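Local coordinates for protein methylenetetrahydrofolate--tRNA-(uracil-5-)-methyltransferase TrmFO (Thermus thermophilus, PDB 3G5S) that probably catalyses the folate- and FAD-dependent methylation of uridine 54 in tRNA to 5-methyluridine, at residues Q286-L289 / I290-P294; F199-A202 / L203-A206; A16-T19 / L20-G24. All blocks are in the same frame, centred on the assembly; numbering follows the deposited sequence.

Overall arrangement
All three contacts lie at the C-terminal ends of helices, and contact 1 runs on into a turn. Contact 1 (286-294) and contact 2 (199-206) are neighbours, with centres about 11 Å apart. They meet where L289 and M292 pack on A202, and L289 also reaches L203. Contact 3 (16-24) is on the opposite side of the chain's centre, about 45 Å from contact 1 and about 50 Å from contact 2, centre to centre. It lies on the helix that follows the predicted FAD-binding glycine-rich loop, with the A16 side chain about 9 Å from FAD. The other pair lies nearer glutathione, about 10 Å from the Q286 side chain and about 13 Å from that of F199.

Contact 1 of 3, residues Q286-L289 / I290-P294; sequences QKRL and IQMIP
I290 N bonds to Q286 O at 2.8 Å, and Q291 N to K287 O at 3.1 Å, giving the last regular turn of helix 283-290. The motif is a helix C-terminus running into a type I beta turn, I290 to I293. M292 N shifts back to L289 O, three residues earlier, at 3.0 Å. I293 N closes the turn on I290 O. The side chains pair one helical turn apart. K287 and Q291 lie side by side and point the same way. K287 is fully extended, with CG anti to the backbone N (chi1 -179°), which carries its methylene CE alongside the Q291 amide, where it packs 3.9 Å from NE2. R288 and M292 (selenomethionine) form a second side-by-side pair. The M292 chain is extended beyond CG and brings its methyl CE to 3.7 Å from R288 NH1. The arginine is bent at chi3 (59°), and its guanidinium lies across its neighbour L289, whose CD2 is 3.9 Å above the plane, over its centre. The polar ends have partners nearby: Q291 NE2 bonds to A299 O, R288 NH2 makes a salt bridge to E285, and Q286 is fixed at both ends of its amide, OE1 to G305 N and NE2 to L281 O. I290 packs on P162 and I301, while L289 and M292 set the helix end against helix 193-205 and I293 sets the turn on strand 187-191. I290 CG1 lies 3.1 Å from Q286 O, beside the carbonyl that accepts its own backbone N-H.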
ATOM      1  N   GLN A 286     -17.087  -7.854   1.602  1.00 13.76           N
ATOM      2  CA  GLN A 286     -16.114  -8.652   0.872  1.00 13.46           C
ATOM      3  C   GLN A 286     -15.804  -9.937   1.624  1.00 13.02           C
ATOM      4  O   GLN A 286     -15.750 -11.008   1.031  1.00 13.59           O
ATOM      5  CB  GLN A 286     -14.825  -7.868   0.654  1.00 13.52           C
ATOM      6  CG  GLN A 286     -14.953  -6.703  -0.310  1.00 13.15           C
ATOM      7  CD  GLN A 286     -13.614  -6.059  -0.619  1.00 12.22           C
ATOM      8  OE1 GLN A 286     -12.612  -6.747  -0.801  1.00 12.28           O
ATOM      9  NE2 GLN A 286     -13.597  -4.736  -0.682  1.00 13.16           N
ATOM     10  N   LYS A 287     -15.582  -9.833   2.927  1.00 13.11           N
ATOM     11  CA  LYS A 287     -15.283 -11.026   3.708  1.00 14.05           C
ATOM     12  C   LYS A 287     -16.423 -12.044   3.644  1.00 13.22           C
ATOM     13  O   LYS A 287     -16.198 -13.236   3.429  1.00 13.88           O
ATOM     14  CB  LYS A 287     -14.971 -10.660   5.158  1.00 15.96           C
ATOM     15  CG  LYS A 287     -14.634 -11.856   6.022  1.00 18.32           C
ATOM     16  CD  LYS A 287     -14.273 -11.428   7.431  1.00 20.94           C
ATOM     17  CE  LYS A 287     -13.921 -12.626   8.294  1.00 22.61           C
ATOM     18  NZ  LYS A 287     -13.540 -12.207   9.671  1.00 25.10           N
ATOM     19  N   ARG A 288     -17.649 -11.573   3.824  1.00 13.44           N
ATOM     20  CA  ARG A 288     -18.810 -12.459   3.787  1.00 13.48           C
ATOM     21  C   ARG A 288     -18.922 -13.168   2.439  1.00 13.05           C
ATOM     22  O   ARG A 288     -19.185 -14.372   2.368  1.00 14.27           O
ATOM     23  CB  ARG A 288     -20.080 -11.665   4.085  1.00 15.95           C
ATOM     24  CG  ARG A 288     -21.320 -12.521   4.190  1.00 17.34           C
ATOM     25  CD  ARG A 288     -22.481 -11.722   4.755  1.00 20.16           C
ATOM     26  NE  ARG A 288     -22.797 -10.558   3.934  1.00 21.56           N
ATOM     27  CZ  ARG A 288     -23.625 -10.577   2.895  1.00 21.89           C
ATOM     28  NH1 ARG A 288     -24.229 -11.704   2.541  1.00 22.38           N
ATOM     29  NH2 ARG A 288     -23.846  -9.463   2.209  1.00 22.58           N
ATOM     30  N   LEU A 289     -18.714 -12.411   1.369  1.00 13.28           N
ATOM     31  CA  LEU A 289     -18.812 -12.949   0.019  1.00 14.22           C
ATOM     32  C   LEU A 289     -17.680 -13.930  -0.280  1.00 13.04           C
ATOM     33  O   LEU A 289     -17.907 -15.019  -0.809  1.00 13.51           O
ATOM     34  CB  LEU A 289     -18.817 -11.809  -1.000  1.00 17.13           C
ATOM     35  CG  LEU A 289     -20.179 -11.182  -1.318  1.00 20.05           C
ATOM     36  CD1 LEU A 289     -20.862 -11.969  -2.420  1.00 22.79           C
ATOM     37  CD2 LEU A 289     -21.076 -11.119  -0.084  1.00 22.43           C
ATOM     38  N   ILE A 290     -16.457 -13.543   0.066  1.00 13.12           N
ATOM     39  CA  ILE A 290     -15.305 -14.390  -0.200  1.00 13.88           C
ATOM     40  C   ILE A 290     -15.465 -15.751   0.471  1.00 12.63           C
ATOM     41  O   ILE A 290     -15.113 -16.782  -0.097  1.00 13.27           O
ATOM     42  CB  ILE A 290     -13.985 -13.716   0.252  1.00 15.58           C
ATOM     43  CG1 ILE A 290     -13.628 -12.563  -0.690  1.00 18.55           C
ATOM     44  CG2 ILE A 290     -12.855 -14.731   0.312  1.00 17.34           C
ATOM     45  CD1 ILE A 290     -12.639 -11.587  -0.105  1.00 20.32           C
ATOM     46  N   GLN A 291     -16.025 -15.762   1.671  1.00 13.17           N
ATOM     47  CA  GLN A 291     -16.109 -17.014   2.401  1.00 14.88           C
ATOM     48  C   GLN A 291     -17.227 -17.935   1.896  1.00 14.90           C
ATOM     49  O   GLN A 291     -17.396 -19.040   2.398  1.00 16.49           O
ATOM     50  CB  GLN A 291     -16.142 -16.755   3.910  1.00 16.60           C
ATOM     51  CG  GLN A 291     -14.823 -16.127   4.399  1.00 17.08           C
ATOM     52  CD  GLN A 291     -14.707 -16.040   5.907  1.00 17.68           C
ATOM     53  OE1 GLN A 291     -15.714 -16.001   6.615  1.00 19.99           O
ATOM     54  NE2 GLN A 291     -13.474 -16.000   6.408  1.00 18.68           N
HETATM   55  N   MSE A 292     -17.957 -17.482   0.874  1.00 13.56           N
HETATM   56  CA  MSE A 292     -18.907 -18.328   0.153  1.00 14.63           C
HETATM   57  C   MSE A 292     -18.243 -19.124  -0.970  1.00 16.05           C
HETATM   58  O   MSE A 292     -18.870 -19.990  -1.568  1.00 19.87           O
HETATM   59  CB  MSE A 292     -20.031 -17.488  -0.449  1.00 15.12           C
HETATM   60  CG  MSE A 292     -20.883 -16.767   0.567  1.00 15.83           C
HETATM   61 SE   MSE A 292     -22.299 -15.768  -0.296  1.00 18.42          SE
HETATM   62  CE  MSE A 292     -23.109 -15.015   1.306  1.00 19.99           C
ATOM     63  N   ILE A 293     -16.986 -18.817  -1.274  1.00 13.24           N
ATOM     64  CA  ILE A 293     -16.283 -19.479  -2.368  1.00 13.48           C
ATOM     65  C   ILE A 293     -15.651 -20.764  -1.850  1.00 13.53           C
ATOM     66  O   ILE A 293     -14.941 -20.733  -0.852  1.00 13.21           O
ATOM     67  CB  ILE A 293     -15.188 -18.561  -2.943  1.00 13.41           C
ATOM     68  CG1 ILE A 293     -15.817 -17.280  -3.503  1.00 13.51           C
ATOM     69  CG2 ILE A 293     -14.363 -19.296  -3.996  1.00 13.54           C
ATOM     70  CD1 ILE A 293     -14.808 -16.173  -3.779  1.00 15.07           C
ATOM     71  N   PRO A 294     -15.917 -21.902  -2.514  1.00 14.07           N
ATOM     72  CA  PRO A 294     -15.310 -23.158  -2.059  1.00 15.25           C
ATOM     73  C   PRO A 294     -13.795 -23.040  -1.944  1.00 14.61           C
ATOM     74  O   PRO A 294     -13.134 -22.558  -2.868  1.00 16.03           O
ATOM     75  CB  PRO A 294     -15.690 -24.149  -3.161  1.00 16.65           C
ATOM     76  CG  PRO A 294     -16.948 -23.598  -3.743  1.00 17.04           C
ATOM     77  CD  PRO A 294     -16.791 -22.101  -3.684  1.00 15.05           C
TER

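Contact 2 of 3, residues F199-A202 / L203-A206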
ATOM      1  N   PHE A 199     -23.897 -17.072  -4.770  1.00 18.06           N
ATOM      2  CA  PHE A 199     -22.852 -16.060  -4.790  1.00 16.21           C
ATOM      3  C   PHE A 199     -23.292 -14.835  -5.596  1.00 16.25           C
ATOM      4  O   PHE A 199     -23.166 -13.691  -5.149  1.00 16.59           O
ATOM      5  CB  PHE A 199     -21.581 -16.675  -5.374  1.00 16.86           C
ATOM      6  CG  PHE A 199     -20.384 -15.776  -5.320  1.00 16.35           C
ATOM      7  CD1 PHE A 199     -19.744 -15.514  -4.122  1.00 17.52           C
ATOM      8  CD2 PHE A 199     -19.877 -15.220  -6.474  1.00 17.21           C
ATOM      9  CE1 PHE A 199     -18.631 -14.698  -4.077  1.00 18.09           C
ATOM     10  CE2 PHE A 199     -18.764 -14.403  -6.434  1.00 17.96           C
ATOM     11  CZ  PHE A 199     -18.139 -14.145  -5.232  1.00 17.74           C
ATOM     12  N   HIS A 200     -23.828 -15.082  -6.786  1.00 16.05           N
ATOM     13  CA  HIS A 200     -24.304 -14.006  -7.641  1.00 16.35           C
ATOM     14  C   HIS A 200     -25.405 -13.200  -6.954  1.00 15.87           C
ATOM     15  O   HIS A 200     -25.392 -11.974  -6.988  1.00 16.15           O
ATOM     16  CB  HIS A 200     -24.795 -14.558  -8.980  1.00 17.36           C
ATOM     17  CG  HIS A 200     -25.416 -13.525  -9.862  1.00 16.86           C
ATOM     18  ND1 HIS A 200     -26.777 -13.428 -10.057  1.00 19.55           N
ATOM     19  CD2 HIS A 200     -24.860 -12.529 -10.592  1.00 16.86           C
ATOM     20  CE1 HIS A 200     -27.031 -12.420 -10.872  1.00 19.45           C
ATOM     21  NE2 HIS A 200     -25.886 -11.857 -11.210  1.00 18.11           N
ATOM     22  N   GLN A 201     -26.355 -13.888  -6.325  1.00 16.40           N
ATOM     23  CA  GLN A 201     -27.415 -13.201  -5.596  1.00 16.67           C
ATOM     24  C   GLN A 201     -26.857 -12.345  -4.460  1.00 16.62           C
ATOM     25  O   GLN A 201     -27.303 -11.220  -4.238  1.00 16.90           O
ATOM     26  CB  GLN A 201     -28.427 -14.211  -5.044  1.00 18.82           C
ATOM     27  CG  GLN A 201     -29.378 -14.771  -6.082  1.00 22.07           C
ATOM     28  CD  GLN A 201     -30.224 -13.690  -6.727  1.00 24.73           C
ATOM     29  OE1 GLN A 201     -30.770 -12.822  -6.045  1.00 26.43           O
ATOM     30  NE2 GLN A 201     -30.330 -13.732  -8.049  1.00 26.14           N
ATOM     31  N   ALA A 202     -25.880 -12.877  -3.737  1.00 16.63           N
ATOM     32  CA  ALA A 202     -25.277 -12.130  -2.640  1.00 17.58           C
ATOM     33  C   ALA A 202     -24.577 -10.865  -3.142  1.00 17.15           C
ATOM     34  O   ALA A 202     -24.595  -9.831  -2.475  1.00 17.34           O
ATOM     35  CB  ALA A 202     -24.310 -13.008  -1.874  1.00 18.76           C
ATOM     36  N   LEU A 203     -23.961 -10.945  -4.319  1.00 17.43           N
ATOM     37  CA  LEU A 203     -23.299  -9.784  -4.909  1.00 18.18           C
ATOM     38  C   LEU A 203     -24.290  -8.674  -5.236  1.00 18.48           C
ATOM     39  O   LEU A 203     -23.973  -7.491  -5.109  1.00 18.96           O
ATOM     40  CB  LEU A 203     -22.546 -10.179  -6.178  1.00 18.55           C
ATOM     41  CG  LEU A 203     -21.160 -10.789  -5.987  1.00 19.13           C
ATOM     42  CD1 LEU A 203     -20.640 -11.310  -7.317  1.00 20.73           C
ATOM     43  CD2 LEU A 203     -20.193  -9.766  -5.391  1.00 20.78           C
ATOM     44  N   LEU A 204     -25.486  -9.052  -5.672  1.00 19.64           N
ATOM     45  CA  LEU A 204     -26.486  -8.065  -6.064  1.00 20.55           C
ATOM     46  C   LEU A 204     -26.825  -7.122  -4.913  1.00 22.28           C
ATOM     47  O   LEU A 204     -27.037  -5.928  -5.122  1.00 23.55           O
ATOM     48  CB  LEU A 204     -27.759  -8.748  -6.576  1.00 21.35           C
ATOM     49  CG  LEU A 204     -27.638  -9.551  -7.873  1.00 23.04           C
ATOM     50  CD1 LEU A 204     -28.976 -10.189  -8.229  1.00 24.29           C
ATOM     51  CD2 LEU A 204     -27.142  -8.675  -9.009  1.00 23.97           C
ATOM     52  N   GLU A 205     -26.849  -7.658  -3.698  1.00 24.44           N
ATOM     53  CA  GLU A 205     -27.349  -6.914  -2.547  1.00 26.03           C
ATOM     54  C   GLU A 205     -26.267  -6.364  -1.619  1.00 24.42           C
ATOM     55  O   GLU A 205     -26.553  -5.551  -0.739  1.00 24.75           O
ATOM     56  CB  GLU A 205     -28.307  -7.791  -1.740  1.00 28.29           C
ATOM     57  CG  GLU A 205     -29.544  -8.228  -2.505  1.00 29.11           C
ATOM     58  CD  GLU A 205     -30.422  -9.167  -1.699  1.00 31.84           C
ATOM     59  OE1 GLU A 205     -29.936  -9.719  -0.689  1.00 31.99           O
ATOM     60  OE2 GLU A 205     -31.598  -9.355  -2.077  1.00 33.91           O
ATOM     61  N   ALA A 206     -25.032  -6.810  -1.808  1.00 22.89           N
ATOM     62  CA  ALA A 206     -23.944  -6.438  -0.908  1.00 22.33           C
ATOM     63  C   ALA A 206     -23.725  -4.927  -0.833  1.00 23.50           C
ATOM     64  O   ALA A 206     -23.829  -4.225  -1.839  1.00 23.32           O
ATOM     65  CB  ALA A 206     -22.667  -7.137  -1.323  1.00 22.26           C
TER
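L203 N donates to F199 O at 3.0 Å, and L204 N to H200 O at 3.2 Å. Both are i to i+4 bonds. L204 N also makes a weak bond to Q201 O. A202 O receives two more weak bonds, from E205 N at 3.4 Å and A206 N at 3.1 Å. This is the C-terminal end of helix 193-205, where the regular pattern gives way and A206 leaves helical angles. R208 NH2 reaches in from beyond the end to bond L203 O and A206 O, and R231 NH2 bonds L204 O. Among the side chains, L204 touches both H200 and Q201, crossing each obliquely. Its CG lies over one face of the imidazole, 4.2 Å above the plane and offset toward the rim. CD2 comes near NE2 and CE1 of that ring. H200 NE2 bonds to A230 O of helix 226-231, which ties the ring's outer end to the next helix. Q201 folds back at chi2 (-61°), bringing its amide against L204 CD1, with NE2 at 3.8 Å. On another side of the helix, a chi1 of -174° puts the F199 ring beside L203, where L203 CD1 comes within 3.7 Å of F199 CE2. F199, A202 and L203 turn this side toward helix 283-290, and F199 continues onto F277 and I293.

Contact 3 of 3, residues A16-T19 / L20-G24; sequences AAWT and LLRLG. With EDO (1,2-ethanediol), chain I.
R22 packs back along its helix onto W18, one turn earlier. Its CB lies 3.4 Å from W18 O, the carbonyl that accepts the R22 backbone N-H at 2.9 Å. CG sits over the indole face in a CH-pi contact, 3.9 Å from the centroid of the five-membered ring. CD reaches W18 NE1 at 3.4 Å, and NE lies 3.5 Å from W18 CD1. The chain bends at chi3 (-85°), and the guanidinium ends up tilted 24° from the indole plane. At the tip, NH2 donates to a water in the guanidinium plane at 2.7 Å and also bonds to A74 O. The water donates to T19 OG1, which is bonded to E15 O as well. A leucine in place of R22 would probably leave A74 O and the bridging water without their donor. The helix ends in a Schellman motif, with G24 at positive phi, G24 N bonded to L21 O and V25 N to L20 O. Helix 11-22 is the crossover of a Rossmann-type beta-alpha-beta unit: A17, L20 and L21 pack on V27 of strand 27-30, W18 meets helix 97-109, and T19, L20 and L23 face helix 343-361.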
ATOM      1  N   ALA A  16       9.820  12.404   4.729  1.00  9.35           N
ATOM      2  CA  ALA A  16      11.089  12.358   4.013  1.00  9.64           C
ATOM      3  C   ALA A  16      11.929  13.592   4.340  1.00  9.88           C
ATOM      4  O   ALA A  16      13.123  13.486   4.649  1.00 10.01           O
ATOM      5  CB  ALA A  16      10.859  12.249   2.512  1.00  9.89           C
ATOM      6  N   ALA A  17      11.302  14.766   4.269  1.00  9.84           N
ATOM      7  CA  ALA A  17      11.987  16.013   4.583  1.00 10.69           C
ATOM      8  C   ALA A  17      12.533  15.991   6.005  1.00 10.35           C
ATOM      9  O   ALA A  17      13.678  16.363   6.240  1.00 11.02           O
ATOM     10  CB  ALA A  17      11.057  17.202   4.380  1.00 11.31           C
ATOM     11  N   TRP A  18      11.720  15.550   6.958  1.00 10.78           N
ATOM     12  CA  TRP A  18      12.166  15.541   8.342  1.00 11.10           C
ATOM     13  C   TRP A  18      13.382  14.636   8.524  1.00 10.52           C
ATOM     14  O   TRP A  18      14.300  14.951   9.288  1.00 11.49           O
ATOM     15  CB  TRP A  18      11.025  15.086   9.247  1.00 11.46           C
ATOM     16  CG  TRP A  18      11.285  15.296  10.698  1.00 12.22           C
ATOM     17  CD1 TRP A  18      11.376  14.336  11.663  1.00 12.86           C
ATOM     18  CD2 TRP A  18      11.457  16.553  11.363  1.00 13.46           C
ATOM     19  NE1 TRP A  18      11.606  14.919  12.888  1.00 14.16           N
ATOM     20  CE2 TRP A  18      11.660  16.280  12.730  1.00 15.10           C
ATOM     21  CE3 TRP A  18      11.472  17.885  10.929  1.00 14.58           C
ATOM     22  CZ2 TRP A  18      11.871  17.291  13.667  1.00 17.15           C
ATOM     23  CZ3 TRP A  18      11.677  18.886  11.861  1.00 16.67           C
ATOM     24  CH2 TRP A  18      11.876  18.584  13.214  1.00 17.95           C
ATOM     25  N   THR A  19      13.385  13.504   7.834  1.00 10.23           N
ATOM     26  CA  THR A  19      14.486  12.561   7.956  1.00 10.37           C
ATOM     27  C   THR A  19      15.791  13.177   7.445  1.00 10.18           C
ATOM     28  O   THR A  19      16.840  13.089   8.090  1.00 11.11           O
ATOM     29  CB  THR A  19      14.175  11.257   7.197  1.00 11.39           C
ATOM     30  OG1 THR A  19      12.883  10.769   7.580  1.00 11.98           O
ATOM     31  CG2 THR A  19      15.211  10.194   7.506  1.00 11.83           C
ATOM     32  N   LEU A  20      15.713  13.808   6.280  1.00 10.20           N
ATOM     33  CA  LEU A  20      16.853  14.513   5.726  1.00 10.78           C
ATOM     34  C   LEU A  20      17.361  15.584   6.696  1.00 10.70           C
ATOM     35  O   LEU A  20      18.560  15.667   6.979  1.00 11.57           O
ATOM     36  CB  LEU A  20      16.452  15.131   4.392  1.00 10.90           C
ATOM     37  CG  LEU A  20      16.402  14.147   3.222  1.00 10.96           C
ATOM     38  CD1 LEU A  20      15.295  14.499   2.238  1.00 11.42           C
ATOM     39  CD2 LEU A  20      17.742  14.105   2.518  1.00 11.28           C
ATOM     40  N   LEU A  21      16.444  16.397   7.209  1.00 10.77           N
ATOM     41  CA  LEU A  21      16.811  17.489   8.100  1.00 12.28           C
ATOM     42  C   LEU A  21      17.482  16.976   9.373  1.00 12.59           C
ATOM     43  O   LEU A  21      18.466  17.553   9.841  1.00 14.08           O
ATOM     44  CB  LEU A  21      15.585  18.341   8.432  1.00 12.41           C
ATOM     45  CG  LEU A  21      14.939  19.045   7.235  1.00 12.92           C
ATOM     46  CD1 LEU A  21      13.573  19.606   7.603  1.00 14.88           C
ATOM     47  CD2 LEU A  21      15.850  20.144   6.692  1.00 12.98           C
ATOM     48  N   ARG A  22      16.948  15.886   9.928  1.00 13.38           N
ATOM     49  CA  ARG A  22      17.492  15.277  11.146  1.00 14.83           C
ATOM     50  C   ARG A  22      18.929  14.825  10.952  1.00 14.09           C
ATOM     51  O   ARG A  22      19.719  14.817  11.900  1.00 15.49           O
ATOM     52  CB  ARG A  22      16.654  14.061  11.587  1.00 18.36           C
ATOM     53  CG  ARG A  22      15.230  14.375  11.995  1.00 20.26           C
ATOM     54  CD  ARG A  22      14.630  13.264  12.824  1.00 19.96           C
ATOM     55  NE  ARG A  22      14.031  12.157  12.077  1.00 19.79           N
ATOM     56  CZ  ARG A  22      14.085  10.888  12.489  1.00 17.72           C
ATOM     57  NH1 ARG A  22      14.762  10.587  13.582  1.00 17.37           N
ATOM     58  NH2 ARG A  22      13.504   9.920  11.800  1.00 18.20           N
ATOM     59  N   LEU A  23      19.245  14.412   9.729  1.00 13.81           N
ATOM     60  CA  LEU A  23      20.588  13.964   9.386  1.00 14.27           C
ATOM     61  C   LEU A  23      21.477  15.108   8.889  1.00 14.39           C
ATOM     62  O   LEU A  23      22.591  14.881   8.419  1.00 16.19           O
ATOM     63  CB  LEU A  23      20.524  12.820   8.368  1.00 15.38           C
ATOM     64  CG  LEU A  23      19.949  11.521   8.955  1.00 17.45           C
ATOM     65  CD1 LEU A  23      19.616  10.545   7.843  1.00 18.17           C
ATOM     66  CD2 LEU A  23      20.900  10.896   9.963  1.00 20.72           C
ATOM     67  N   GLY A  24      20.988  16.338   9.017  1.00 13.56           N
ATOM     68  CA  GLY A  24      21.771  17.512   8.663  1.00 14.51           C
ATOM     69  C   GLY A  24      21.887  17.800   7.176  1.00 14.21           C
ATOM     70  O   GLY A  24      22.806  18.504   6.751  1.00 14.56           O
TER
HETATM   71  C1  EDO I 451      25.466  16.713   7.275  1.00 19.76           C
HETATM   72  O1  EDO I 451      25.331  17.979   7.927  1.00 19.95           O
HETATM   73  C2  EDO I 451      25.945  16.952   5.851  1.00 19.72           C
HETATM   74  O2  EDO I 451      27.148  17.729   5.863  1.00 19.93           O
HETATM   75  O   HOH W   1      11.925  11.231  10.119  1.00 14.79           O